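Local coordinates for protein PreproPTTH (Bombyx mori, PDB 5AOQ) that yields in its active mature form prothoracicotropic hormone, a cystine-knot insect neurohormone perceived by the receptor tyrosine kinase Torso in the timing of metamorphosis, at residues E76-N79 with E80-Y83. The protein carries 1 engineered substitution. Residues are numbered along the deposited sequence; the frame is centred on the assembly and turned at random.
Sequences EIPN and ELKY
With chi1 of -68° in N79 and -67° in K82, CG lies opposite the carbonyl carbon in both residues, and the two side chains run alongside each other in the same direction. The lysine's methylenes travel along the amide of N79: K82 CE comes 3.6 Å from N79 OD1, while K82 CD lies 3.9 Å from N79 CG. This is van der Waals contact, since K82 NZ stays 3.8 Å from N79 OD1 and makes no hydrogen bond to it. I77 is placed differently: its CG1 sits between the backbone N and the carbonyl carbon (chi1 49°), and the extended branch beyond it carries CD1 to 3.4 Å from L81 O. The chain bends sharply at N79 and E80. P78 O accepts the one hydrogen bond joining 76-79 to 80-83, from L81 N at 2.7 Å. Over the same bend the proline ring meets the leucine at an angle, P78 CG resting 3.8 Å from L81 CD1. Beyond the turn, the Y83 ring brings CE2 to 3.8 Å from N79 O, approaching it obliquely. W85 of the second hormone subunit packs on P78, E80 and L81, whereas I111 and S33 of the Torso chain pack on E80 and Y83, respectively. The example illustrates how one backbone bond and a few side-chain contacts accompany a turn within a loop: P78-L81 is a type I beta-turn, set in the connection between the antiparallel strands 55-65 and 86-97 of a cystine-knot hormone, where subunit and receptor meet.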
ATOM      1  N   GLU D  76      -3.063  10.536   6.278  1.00 69.08           N
ATOM      2  CA  GLU D  76      -2.125  10.240   7.353  1.00 67.43           C
ATOM      3  C   GLU D  76      -1.236   9.065   6.968  1.00 64.88           C
ATOM      4  O   GLU D  76      -1.705   7.930   6.876  1.00 63.06           O
ATOM      5  CB  GLU D  76      -2.866   9.921   8.654  1.00 67.07           C
ATOM      6  CG  GLU D  76      -1.968   9.848   9.881  1.00 66.61           C
ATOM      7  CD  GLU D  76      -1.434  11.204  10.305  1.00 69.37           C
ATOM      8  OE1 GLU D  76      -1.934  12.233   9.802  1.00 71.58           O
ATOM      9  OE2 GLU D  76      -0.514  11.240  11.149  1.00 69.79           O
ATOM     10  N   ILE D  77       0.043   9.344   6.742  1.00 65.21           N
ATOM     11  CA  ILE D  77       1.016   8.305   6.422  1.00 63.45           C
ATOM     12  C   ILE D  77       2.341   8.596   7.119  1.00 64.28           C
ATOM     13  O   ILE D  77       2.659   9.754   7.385  1.00 66.63           O
ATOM     14  CB  ILE D  77       1.250   8.189   4.904  1.00 64.02           C
ATOM     15  CG1 ILE D  77       1.512   9.572   4.302  1.00 66.99           C
ATOM     16  CG2 ILE D  77       0.046   7.542   4.240  1.00 63.42           C
ATOM     17  CD1 ILE D  77       1.866   9.555   2.826  1.00 68.33           C
ATOM     18  N   PRO D  78       3.116   7.542   7.421  1.00 68.88           N
ATOM     19  CA  PRO D  78       4.413   7.725   8.082  1.00 70.31           C
ATOM     20  C   PRO D  78       5.362   8.587   7.254  1.00 70.79           C
ATOM     21  O   PRO D  78       5.368   8.497   6.026  1.00 70.30           O
ATOM     22  CB  PRO D  78       4.945   6.294   8.230  1.00 69.17           C
ATOM     23  CG  PRO D  78       4.155   5.474   7.270  1.00 66.17           C
ATOM     24  CD  PRO D  78       2.822   6.122   7.166  1.00 66.75           C
ATOM     25  N   ASN D  79       6.154   9.413   7.930  1.00 96.47           N
ATOM     26  CA  ASN D  79       7.004  10.392   7.264  1.00 97.36           C
ATOM     27  C   ASN D  79       8.100   9.766   6.405  1.00 97.03           C
ATOM     28  O   ASN D  79       8.783  10.466   5.657  1.00 98.05           O
ATOM     29  CB  ASN D  79       7.628  11.326   8.301  1.00 99.22           C
ATOM     30  CG  ASN D  79       6.601  12.224   8.965  1.00 99.91           C
ATOM     31  OD1 ASN D  79       5.396  11.994   8.854  1.00 99.01           O
ATOM     32  ND2 ASN D  79       7.072  13.251   9.661  1.00101.72           N
ATOM     33  N   GLU D  80       8.271   8.452   6.512  1.00 71.31           N
ATOM     34  CA  GLU D  80       9.165   7.735   5.609  1.00 71.87           C
ATOM     35  C   GLU D  80       8.554   7.656   4.213  1.00 70.91           C
ATOM     36  O   GLU D  80       9.255   7.382   3.238  1.00 72.34           O
ATOM     37  CB  GLU D  80       9.457   6.325   6.127  1.00 70.10           C
ATOM     38  CG  GLU D  80      10.392   6.273   7.327  1.00 72.36           C
ATOM     39  CD  GLU D  80      10.783   4.853   7.703  1.00 71.27           C
ATOM     40  OE1 GLU D  80      10.436   3.917   6.952  1.00 68.86           O
ATOM     41  OE2 GLU D  80      11.439   4.674   8.751  1.00 73.28           O
ATOM     42  N   LEU D  81       7.247   7.905   4.125  1.00 80.26           N
ATOM     43  CA  LEU D  81       6.507   7.749   2.875  1.00 80.48           C
ATOM     44  C   LEU D  81       5.904   9.058   2.370  1.00 83.24           C
ATOM     45  O   LEU D  81       4.955   9.047   1.586  1.00 85.17           O
ATOM     46  CB  LEU D  81       5.401   6.706   3.056  1.00 78.17           C
ATOM     47  CG  LEU D  81       5.874   5.315   3.487  1.00 74.75           C
ATOM     48  CD1 LEU D  81       4.689   4.379   3.657  1.00 72.61           C
ATOM     49  CD2 LEU D  81       6.867   4.744   2.484  1.00 73.96           C
ATOM     50  N   LYS D  82       6.450  10.184   2.820  1.00 73.03           N
ATOM     51  CA  LYS D  82       6.109  11.478   2.240  1.00 75.69           C
ATOM     52  C   LYS D  82       6.988  11.714   1.020  1.00 78.58           C
ATOM     53  O   LYS D  82       7.797  10.859   0.662  1.00 78.44           O
ATOM     54  CB  LYS D  82       6.304  12.608   3.252  1.00 77.52           C
ATOM     55  CG  LYS D  82       5.353  12.583   4.431  1.00 75.61           C
ATOM     56  CD  LYS D  82       5.753  13.635   5.454  1.00 78.11           C
ATOM     57  CE  LYS D  82       4.547  14.238   6.152  1.00 78.01           C
ATOM     58  NZ  LYS D  82       4.939  15.355   7.056  1.00 81.16           N
ATOM     59  N   TYR D  83       6.820  12.869   0.378  1.00 54.63           N
ATOM     60  CA  TYR D  83       7.710  13.318  -0.698  1.00 54.32           C
ATOM     61  C   TYR D  83       7.596  12.490  -1.985  1.00 54.62           C
ATOM     62  O   TYR D  83       7.494  13.054  -3.076  1.00 54.54           O
ATOM     63  CB  TYR D  83       9.165  13.312  -0.212  1.00 54.25           C
ATOM     64  CG  TYR D  83       9.334  13.814   1.207  1.00 54.36           C
ATOM     65  CD1 TYR D  83       9.177  15.160   1.512  1.00 54.15           C
ATOM     66  CD2 TYR D  83       9.651  12.941   2.240  1.00 54.91           C
ATOM     67  CE1 TYR D  83       9.329  15.621   2.806  1.00 54.49           C
ATOM     68  CE2 TYR D  83       9.805  13.393   3.537  1.00 55.26           C
ATOM     69  CZ  TYR D  83       9.643  14.733   3.815  1.00 55.04           C
ATOM     70  OH  TYR D  83       9.796  15.185   5.105  1.00 55.61           O
TER